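Local coordinates for protein beta-hexosaminidase (Neisseria gonorrhoeae, PDB 6JTJ) that hydrolyses terminal beta-linked N-acetylhexosamine residues and probably serves peptidoglycan recycling by removing N-acetylglucosamine from cell-wall fragments, as a family 3 glycoside hydrolase, at residues A90-L95 and L100-D105; L167-G172 and E187-L192. All coordinates share one frame; numbering follows the deposited sequence.

Contact 1. Residues A90-L95 and L100-D105; sequences AEIKAL and LIIAVD. With NAG (2-acetamido-2-deoxy-beta-D-glucopyranose), chain I.
The chi1 of I92 (-73°) sets CG1 beside the backbone N and leaves CG2 opposite that N, facing L100 and I102 of segment 100-105, while I102, extended at chi2, carries CD1 to it. The two meet at I92 CG2 to I102 CD1, 3.8 Å, the side chains crossing obliquely. L100 lies at about a right angle to I92 and offers CB to the same CG2 at 4.1 Å. K93 follows the other flank: its chain bends at chi2 and again at chi4 (-82°), passing CE at 4.1 Å from CD1 of I102 before the ammonium group turns to the backbone. There K93 NZ donates to L100 O at 3.0 Å, with a C=O...N angle of 151° and the nitrogen tilted out of the carbonyl plane. The same NZ forms a salt bridge to D160, whose OD2 also takes the N-H of I102, so one carboxylate ties the lysine to the strand. A water accepts from L100 N and lies 2.9 Å from both I92 O and K93 O, bridging the backbone of I92 and K93 to that of L100. At the far end of segment 100-105, D105 OD1 accepts from O4 of the bound sugar (2.8 Å) and OD2 from O6 (2.7 Å); R113 also holds OD2 by a salt bridge, so both carboxylate oxygens are engaged, which would limit rotation. This is the second half of a beta-alpha-beta unit: helix 82-94 packs on strand 101-108, which runs parallel to strand 69-74, while helix 58-64 touches L95 and L100.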
ATOM      1  N   ALA C  90     -15.883  -8.042  25.475  1.00 50.84           N
ATOM      2  CA  ALA C  90     -16.365  -8.043  26.848  1.00 49.43           C
ATOM      3  C   ALA C  90     -15.247  -8.449  27.798  1.00 49.58           C
ATOM      4  O   ALA C  90     -15.008  -7.773  28.794  1.00 50.92           O
ATOM      5  CB  ALA C  90     -17.555  -8.965  26.999  1.00 53.32           C
ATOM      6  N   GLU C  91     -14.539  -9.526  27.474  1.00 48.88           N
ATOM      7  CA  GLU C  91     -13.462  -9.978  28.343  1.00 51.43           C
ATOM      8  C   GLU C  91     -12.288  -8.993  28.381  1.00 50.98           C
ATOM      9  O   GLU C  91     -11.628  -8.874  29.396  1.00 45.93           O
ATOM     10  CB  GLU C  91     -13.013 -11.410  27.998  1.00 55.33           C
ATOM     11  CG  GLU C  91     -12.222 -11.577  26.716  1.00 59.17           C
ATOM     12  CD  GLU C  91     -11.844 -13.022  26.443  1.00 63.58           C
ATOM     13  OE1 GLU C  91     -11.824 -13.797  27.407  1.00 64.37           O
ATOM     14  OE2 GLU C  91     -11.573 -13.406  25.279  1.00 61.59           O
ATOM     15  N   ILE C  92     -12.038  -8.277  27.289  1.00 49.11           N
ATOM     16  CA  ILE C  92     -11.044  -7.201  27.309  1.00 47.09           C
ATOM     17  C   ILE C  92     -11.470  -6.089  28.266  1.00 45.76           C
ATOM     18  O   ILE C  92     -10.657  -5.580  29.034  1.00 46.58           O
ATOM     19  CB  ILE C  92     -10.815  -6.607  25.893  1.00 48.02           C
ATOM     20  CG1 ILE C  92     -10.025  -7.601  25.037  1.00 49.00           C
ATOM     21  CG2 ILE C  92     -10.074  -5.276  25.963  1.00 45.82           C
ATOM     22  CD1 ILE C  92     -10.115  -7.350  23.546  1.00 50.16           C
ATOM     23  N   LYS C  93     -12.731  -5.698  28.184  1.00 43.69           N
ATOM     24  CA  LYS C  93     -13.250  -4.602  28.990  1.00 47.70           C
ATOM     25  C   LYS C  93     -13.310  -4.966  30.474  1.00 51.94           C
ATOM     26  O   LYS C  93     -13.116  -4.111  31.335  1.00 51.36           O
ATOM     27  CB  LYS C  93     -14.633  -4.170  28.495  1.00 46.04           C
ATOM     28  CG  LYS C  93     -14.625  -3.631  27.070  1.00 49.46           C
ATOM     29  CD  LYS C  93     -15.582  -2.469  26.870  1.00 51.15           C
ATOM     30  CE  LYS C  93     -15.276  -1.697  25.580  1.00 53.00           C
ATOM     31  NZ  LYS C  93     -14.163  -0.690  25.697  1.00 49.51           N
ATOM     32  N   ALA C  94     -13.568  -6.240  30.764  1.00 54.18           N
ATOM     33  CA  ALA C  94     -13.699  -6.710  32.146  1.00 52.07           C
ATOM     34  C   ALA C  94     -12.401  -6.644  32.947  1.00 52.86           C
ATOM     35  O   ALA C  94     -12.438  -6.681  34.170  1.00 54.19           O
ATOM     36  CB  ALA C  94     -14.248  -8.131  32.162  1.00 52.84           C
ATOM     37  N   LEU C  95     -11.257  -6.563  32.273  1.00 52.06           N
ATOM     38  CA  LEU C  95      -9.975  -6.642  32.961  1.00 49.17           C
ATOM     39  C   LEU C  95      -9.704  -5.491  33.910  1.00 45.74           C
ATOM     40  O   LEU C  95      -9.028  -5.680  34.920  1.00 44.22           O
ATOM     41  CB  LEU C  95      -8.821  -6.727  31.960  1.00 52.98           C
ATOM     42  CG  LEU C  95      -8.738  -8.006  31.130  1.00 53.62           C
ATOM     43  CD1 LEU C  95      -7.640  -7.834  30.090  1.00 53.25           C
ATOM     44  CD2 LEU C  95      -8.478  -9.238  31.992  1.00 53.25           C
ATOM     45  N   LEU C 100     -10.308  -0.594  28.825  1.00 35.33           N
ATOM     46  CA  LEU C 100      -9.403  -0.441  27.697  1.00 34.74           C
ATOM     47  C   LEU C 100     -10.205  -0.036  26.457  1.00 31.71           C
ATOM     48  O   LEU C 100     -11.229  -0.633  26.169  1.00 30.36           O
ATOM     49  CB  LEU C 100      -8.644  -1.748  27.431  1.00 34.76           C
ATOM     50  CG  LEU C 100      -7.610  -2.183  28.482  1.00 34.62           C
ATOM     51  CD1 LEU C 100      -7.053  -3.553  28.123  1.00 34.71           C
ATOM     52  CD2 LEU C 100      -6.479  -1.180  28.636  1.00 33.55           C
ATOM     53  N   ILE C 101      -9.729   0.992  25.757  1.00 29.05           N
ATOM     54  CA  ILE C 101     -10.341   1.453  24.514  1.00 28.56           C
ATOM     55  C   ILE C 101     -10.009   0.461  23.396  1.00 27.66           C
ATOM     56  O   ILE C 101      -8.880   0.018  23.266  1.00 30.11           O
ATOM     57  CB  ILE C 101      -9.833   2.865  24.139  1.00 27.70           C
ATOM     58  CG1 ILE C 101     -10.375   3.902  25.124  1.00 28.45           C
ATOM     59  CG2 ILE C 101     -10.217   3.236  22.716  1.00 28.93           C
ATOM     60  CD1 ILE C 101     -11.866   4.135  25.072  1.00 28.79           C
ATOM     61  N   ILE C 102     -11.009   0.092  22.615  1.00 27.30           N
ATOM     62  CA  ILE C 102     -10.842  -0.891  21.554  1.00 28.20           C
ATOM     63  C   ILE C 102     -11.121  -0.238  20.198  1.00 26.34           C
ATOM     64  O   ILE C 102     -12.182   0.367  19.991  1.00 26.76           O
ATOM     65  CB  ILE C 102     -11.795  -2.097  21.755  1.00 30.53           C
ATOM     66  CG1 ILE C 102     -11.584  -2.709  23.153  1.00 32.71           C
ATOM     67  CG2 ILE C 102     -11.573  -3.137  20.667  1.00 30.80           C
ATOM     68  CD1 ILE C 102     -12.509  -3.868  23.479  1.00 35.76           C
ATOM     69  N   ALA C 103     -10.172  -0.369  19.284  1.00 25.75           N
ATOM     70  CA  ALA C 103     -10.295   0.218  17.954  1.00 25.63           C
ATOM     71  C   ALA C 103     -10.091  -0.800  16.848  1.00 24.58           C
ATOM     72  O   ALA C 103      -9.607  -1.909  17.080  1.00 24.99           O
ATOM     73  CB  ALA C 103      -9.307   1.359  17.792  1.00 25.12           C
ATOM     74  N   VAL C 104     -10.517  -0.411  15.648  1.00 25.78           N
ATOM     75  CA  VAL C 104     -10.357  -1.223  14.435  1.00 26.42           C
ATOM     76  C   VAL C 104     -10.316  -0.304  13.204  1.00 26.06           C
ATOM     77  O   VAL C 104     -10.793   0.831  13.247  1.00 25.58           O
ATOM     78  CB  VAL C 104     -11.509  -2.240  14.296  1.00 26.92           C
ATOM     79  CG1 VAL C 104     -12.818  -1.541  13.937  1.00 27.04           C
ATOM     80  CG2 VAL C 104     -11.183  -3.316  13.276  1.00 27.17           C
ATOM     81  N   ASP C 105      -9.702  -0.789  12.137  1.00 26.83           N
ATOM     82  CA  ASP C 105      -9.694  -0.116  10.845  1.00 26.22           C
ATOM     83  C   ASP C 105     -10.903  -0.543  10.004  1.00 26.55           C
ATOM     84  O   ASP C 105     -10.818  -1.508   9.235  1.00 26.12           O
ATOM     85  CB  ASP C 105      -8.395  -0.438  10.076  1.00 26.72           C
ATOM     86  CG  ASP C 105      -7.144   0.090  10.766  1.00 26.74           C
ATOM     87  OD1 ASP C 105      -7.067   1.319  10.957  1.00 30.37           O
ATOM     88  OD2 ASP C 105      -6.225  -0.704  11.074  1.00 26.28           O
TER
HETATM   89  C1  NAG I 401      -1.157   2.159   8.935  1.00 49.64           C
HETATM   90  C2  NAG I 401      -2.221   2.565   7.905  1.00 48.63           C
HETATM   91  C3  NAG I 401      -3.371   3.268   8.586  1.00 47.41           C
HETATM   92  C4  NAG I 401      -3.889   2.450   9.767  1.00 47.08           C
HETATM   93  C5  NAG I 401      -2.792   2.194  10.781  1.00 46.56           C
HETATM   94  C6  NAG I 401      -3.261   1.219  11.865  1.00 46.47           C
HETATM   95  C7  NAG I 401      -1.899   3.406   5.571  1.00 55.58           C
HETATM   96  C8  NAG I 401      -2.720   2.276   5.113  1.00 55.02           C
HETATM   97  N2  NAG I 401      -1.706   3.455   6.894  1.00 50.48           N
HETATM   98  O1  NAG I 401      -0.358   1.104   8.433  1.00 48.37           O
HETATM   99  O3  NAG I 401      -4.383   3.504   7.633  1.00 41.73           O
HETATM  100  O4  NAG I 401      -4.985   3.072  10.388  1.00 39.15           O
HETATM  101  O5  NAG I 401      -1.693   1.597  10.124  1.00 49.95           O
HETATM  102  O6  NAG I 401      -3.576  -0.069  11.360  1.00 41.56           O
HETATM  103  O7  NAG I 401      -1.407   4.202   4.753  1.00 51.89           O
HETATM  104  O   HOH W   1     -10.657  -3.053  30.354  1.00 39.95           O

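Contact 2. Residues L167-G172 and E187-L192; sequences LDLDWG and EAVARL
V189 meets the flat peptide group of L167 from one face: its CG1 lies well off the carbonyl plane, 3.6 Å from L167 O. D168 turns its CB away from the helix, and its carboxylate is held through both oxygens, OD1 by H215 N and OD2 by H211 ND1; D168 is thus a second-shell partner of the sugar-binding H211. The D170 carboxylate is met from above its plane, 57° out of it, by the N-H of G172 (G172 N to D170 OD1, 3.1 Å), an Asx turn, while its OD2 forms a salt bridge with R110 of the second subunit. The rest is apolar packing on V189. With CG1 anti to the backbone N (chi1 171°), the valine spreads its two methyls along the loop: CG2 reaches L169 CD2 at 3.7 Å, and CG1 comes within 4.4 Å of L167 CD2. V189 is therefore a single helix side chain laid against three successive loop residues. Segment 167-172 lies in the loop that follows strand 161-162 and leads to helix 186-202, with helix 242-249 packing beside it through F244 and M247 on L167 and P243 on V189; helix 124-134 covers A188 and L192 with W131.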
ATOM      1  N   LEU C 167      -8.456  11.492   5.129  1.00 16.48           N
ATOM      2  CA  LEU C 167      -8.571  12.874   4.694  1.00 16.69           C
ATOM      3  C   LEU C 167      -7.532  13.219   3.638  1.00 17.71           C
ATOM      4  O   LEU C 167      -7.440  14.354   3.170  1.00 18.25           O
ATOM      5  CB  LEU C 167      -8.380  13.794   5.894  1.00 16.26           C
ATOM      6  CG  LEU C 167      -9.365  13.623   7.041  1.00 15.78           C
ATOM      7  CD1 LEU C 167      -9.065  14.605   8.175  1.00 16.47           C
ATOM      8  CD2 LEU C 167     -10.790  13.822   6.568  1.00 15.95           C
ATOM      9  N   ASP C 168      -6.742  12.222   3.249  1.00 17.89           N
ATOM     10  CA  ASP C 168      -5.775  12.378   2.181  1.00 17.86           C
ATOM     11  C   ASP C 168      -6.492  12.736   0.880  1.00 17.87           C
ATOM     12  O   ASP C 168      -7.601  12.256   0.623  1.00 16.71           O
ATOM     13  CB  ASP C 168      -4.998  11.071   1.985  1.00 17.57           C
ATOM     14  CG  ASP C 168      -4.292  10.617   3.266  1.00 18.46           C
ATOM     15  OD1 ASP C 168      -3.633  11.458   3.926  1.00 17.45           O
ATOM     16  OD2 ASP C 168      -4.364   9.401   3.569  1.00 17.92           O
ATOM     17  N   LEU C 169      -5.856  13.579   0.075  1.00 18.44           N
ATOM     18  CA  LEU C 169      -6.448  14.011  -1.188  1.00 20.02           C
ATOM     19  C   LEU C 169      -5.987  13.074  -2.316  1.00 19.13           C
ATOM     20  O   LEU C 169      -4.848  12.638  -2.343  1.00 19.13           O
ATOM     21  CB  LEU C 169      -6.003  15.426  -1.545  1.00 20.57           C
ATOM     22  CG  LEU C 169      -6.159  16.526  -0.488  1.00 22.31           C
ATOM     23  CD1 LEU C 169      -5.748  17.879  -1.075  1.00 23.24           C
ATOM     24  CD2 LEU C 169      -7.587  16.585   0.022  1.00 22.20           C
ATOM     25  N   ASP C 170      -6.883  12.789  -3.237  1.00 19.76           N
ATOM     26  CA  ASP C 170      -6.542  11.972  -4.364  1.00 20.48           C
ATOM     27  C   ASP C 170      -5.830  12.777  -5.447  1.00 20.79           C
ATOM     28  O   ASP C 170      -6.460  13.231  -6.373  1.00 22.01           O
ATOM     29  CB  ASP C 170      -7.778  11.308  -4.958  1.00 21.49           C
ATOM     30  CG  ASP C 170      -7.402  10.343  -6.095  1.00 22.38           C
ATOM     31  OD1 ASP C 170      -6.245   9.874  -6.139  1.00 22.95           O
ATOM     32  OD2 ASP C 170      -8.259  10.018  -6.915  1.00 21.77           O
ATOM     33  N   TRP C 171      -4.526  12.938  -5.301  1.00 19.30           N
ATOM     34  CA  TRP C 171      -3.713  13.594  -6.293  1.00 20.88           C
ATOM     35  C   TRP C 171      -3.406  12.678  -7.483  1.00 20.43           C
ATOM     36  O   TRP C 171      -2.833  13.130  -8.442  1.00 20.84           O
ATOM     37  CB  TRP C 171      -2.386  14.057  -5.688  1.00 20.56           C
ATOM     38  CG  TRP C 171      -2.492  15.210  -4.751  1.00 22.42           C
ATOM     39  CD1 TRP C 171      -2.440  15.169  -3.388  1.00 22.85           C
ATOM     40  CD2 TRP C 171      -2.621  16.601  -5.108  1.00 24.17           C
ATOM     41  NE1 TRP C 171      -2.541  16.440  -2.867  1.00 23.36           N
ATOM     42  CE2 TRP C 171      -2.657  17.339  -3.898  1.00 26.32           C
ATOM     43  CE3 TRP C 171      -2.707  17.288  -6.323  1.00 24.79           C
ATOM     44  CZ2 TRP C 171      -2.780  18.741  -3.874  1.00 27.21           C
ATOM     45  CZ3 TRP C 171      -2.816  18.690  -6.303  1.00 28.02           C
ATOM     46  CH2 TRP C 171      -2.878  19.397  -5.082  1.00 28.05           C
ATOM     47  N   GLY C 172      -3.846  11.416  -7.449  1.00 20.29           N
ATOM     48  CA  GLY C 172      -3.561  10.474  -8.534  1.00 19.11           C
ATOM     49  C   GLY C 172      -2.122   9.956  -8.496  1.00 19.39           C
ATOM     50  O   GLY C 172      -1.628   9.417  -9.487  1.00 18.43           O
ATOM     51  N   GLU C 187     -12.125  20.707  -0.658  1.00 25.43           N
ATOM     52  CA  GLU C 187     -13.484  21.051  -0.203  1.00 25.67           C
ATOM     53  C   GLU C 187     -14.406  19.847  -0.184  1.00 23.61           C
ATOM     54  O   GLU C 187     -15.177  19.645   0.753  1.00 24.52           O
ATOM     55  CB  GLU C 187     -14.112  22.158  -1.067  1.00 29.21           C
ATOM     56  CG  GLU C 187     -15.449  22.675  -0.455  1.00 30.91           C
ATOM     57  CD  GLU C 187     -15.310  23.366   0.915  1.00 32.12           C
ATOM     58  OE1 GLU C 187     -14.214  23.868   1.277  1.00 36.26           O
ATOM     59  OE2 GLU C 187     -16.326  23.415   1.648  1.00 33.31           O
ATOM     60  N   ALA C 188     -14.353  19.043  -1.234  1.00 23.04           N
ATOM     61  CA  ALA C 188     -15.155  17.821  -1.256  1.00 22.78           C
ATOM     62  C   ALA C 188     -14.731  16.875  -0.121  1.00 20.97           C
ATOM     63  O   ALA C 188     -15.569  16.285   0.568  1.00 22.83           O
ATOM     64  CB  ALA C 188     -15.014  17.123  -2.602  1.00 22.84           C
ATOM     65  N   VAL C 189     -13.426  16.737   0.071  1.00 22.34           N
ATOM     66  CA  VAL C 189     -12.929  15.824   1.117  1.00 23.03           C
ATOM     67  C   VAL C 189     -13.428  16.285   2.487  1.00 20.69           C
ATOM     68  O   VAL C 189     -13.981  15.505   3.249  1.00 21.47           O
ATOM     69  CB  VAL C 189     -11.397  15.714   1.096  1.00 22.57           C
ATOM     70  CG1 VAL C 189     -10.890  14.950   2.325  1.00 23.38           C
ATOM     71  CG2 VAL C 189     -10.937  15.024  -0.181  1.00 23.67           C
ATOM     72  N   ALA C 190     -13.262  17.564   2.767  1.00 21.67           N
ATOM     73  CA  ALA C 190     -13.655  18.128   4.067  1.00 21.02           C
ATOM     74  C   ALA C 190     -15.120  17.933   4.320  1.00 23.11           C
ATOM     75  O   ALA C 190     -15.526  17.432   5.368  1.00 23.85           O
ATOM     76  CB  ALA C 190     -13.299  19.611   4.145  1.00 21.04           C
ATOM     77  N   ARG C 191     -15.943  18.254   3.336  1.00 25.65           N
ATOM     78  CA  ARG C 191     -17.389  18.161   3.543  1.00 27.41           C
ATOM     79  C   ARG C 191     -17.883  16.718   3.644  1.00 25.28           C
ATOM     80  O   ARG C 191     -18.728  16.410   4.489  1.00 24.14           O
ATOM     81  CB  ARG C 191     -18.138  18.953   2.461  1.00 30.59           C
ATOM     82  CG  ARG C 191     -17.793  20.476   2.510  1.00 35.62           C
ATOM     83  CD  ARG C 191     -18.940  21.276   3.105  1.00 37.14           C
ATOM     84  NE  ARG C 191     -19.460  20.836   4.393  1.00 39.89           N
ATOM     85  CZ  ARG C 191     -19.185  21.345   5.600  1.00 37.55           C
ATOM     86  NH1 ARG C 191     -18.291  22.307   5.772  1.00 34.90           N
ATOM     87  NH2 ARG C 191     -19.832  20.853   6.660  1.00 38.20           N
ATOM     88  N   LEU C 192     -17.348  15.810   2.823  1.00 23.69           N
ATOM     89  CA  LEU C 192     -17.750  14.409   2.948  1.00 23.01           C
ATOM     90  C   LEU C 192     -17.296  13.838   4.277  1.00 21.78           C
ATOM     91  O   LEU C 192     -18.012  13.070   4.923  1.00 24.03           O
ATOM     92  CB  LEU C 192     -17.200  13.584   1.780  1.00 24.74           C
ATOM     93  CG  LEU C 192     -17.824  13.990   0.437  1.00 25.11           C
ATOM     94  CD1 LEU C 192     -17.025  13.440  -0.737  1.00 24.44           C
ATOM     95  CD2 LEU C 192     -19.267  13.500   0.384  1.00 25.77           C
TER

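Overall arrangement
The two contacts come in series along the chain, both within the family 3 glycoside hydrolase N-terminal domain, a beta/alpha barrel. Their centres are about 31 Å apart, on opposite sides of the chain's centre, and their nearest atoms about 11 Å apart. Contact 1 packs helix 82-94 on strand 101-108, which pairs in parallel with strand 161-162; the loop of contact 2 follows that second strand and rests on helix 186-202. Segment 100-105 ends in a direct sugar ligand, whereas 167-172 supplies D168, which bonds to the sugar ligand H211 and so probably orients it. The sugar site thus draws on separate parts of one barrel, and D221 of the second subunit also bonds to the sugar.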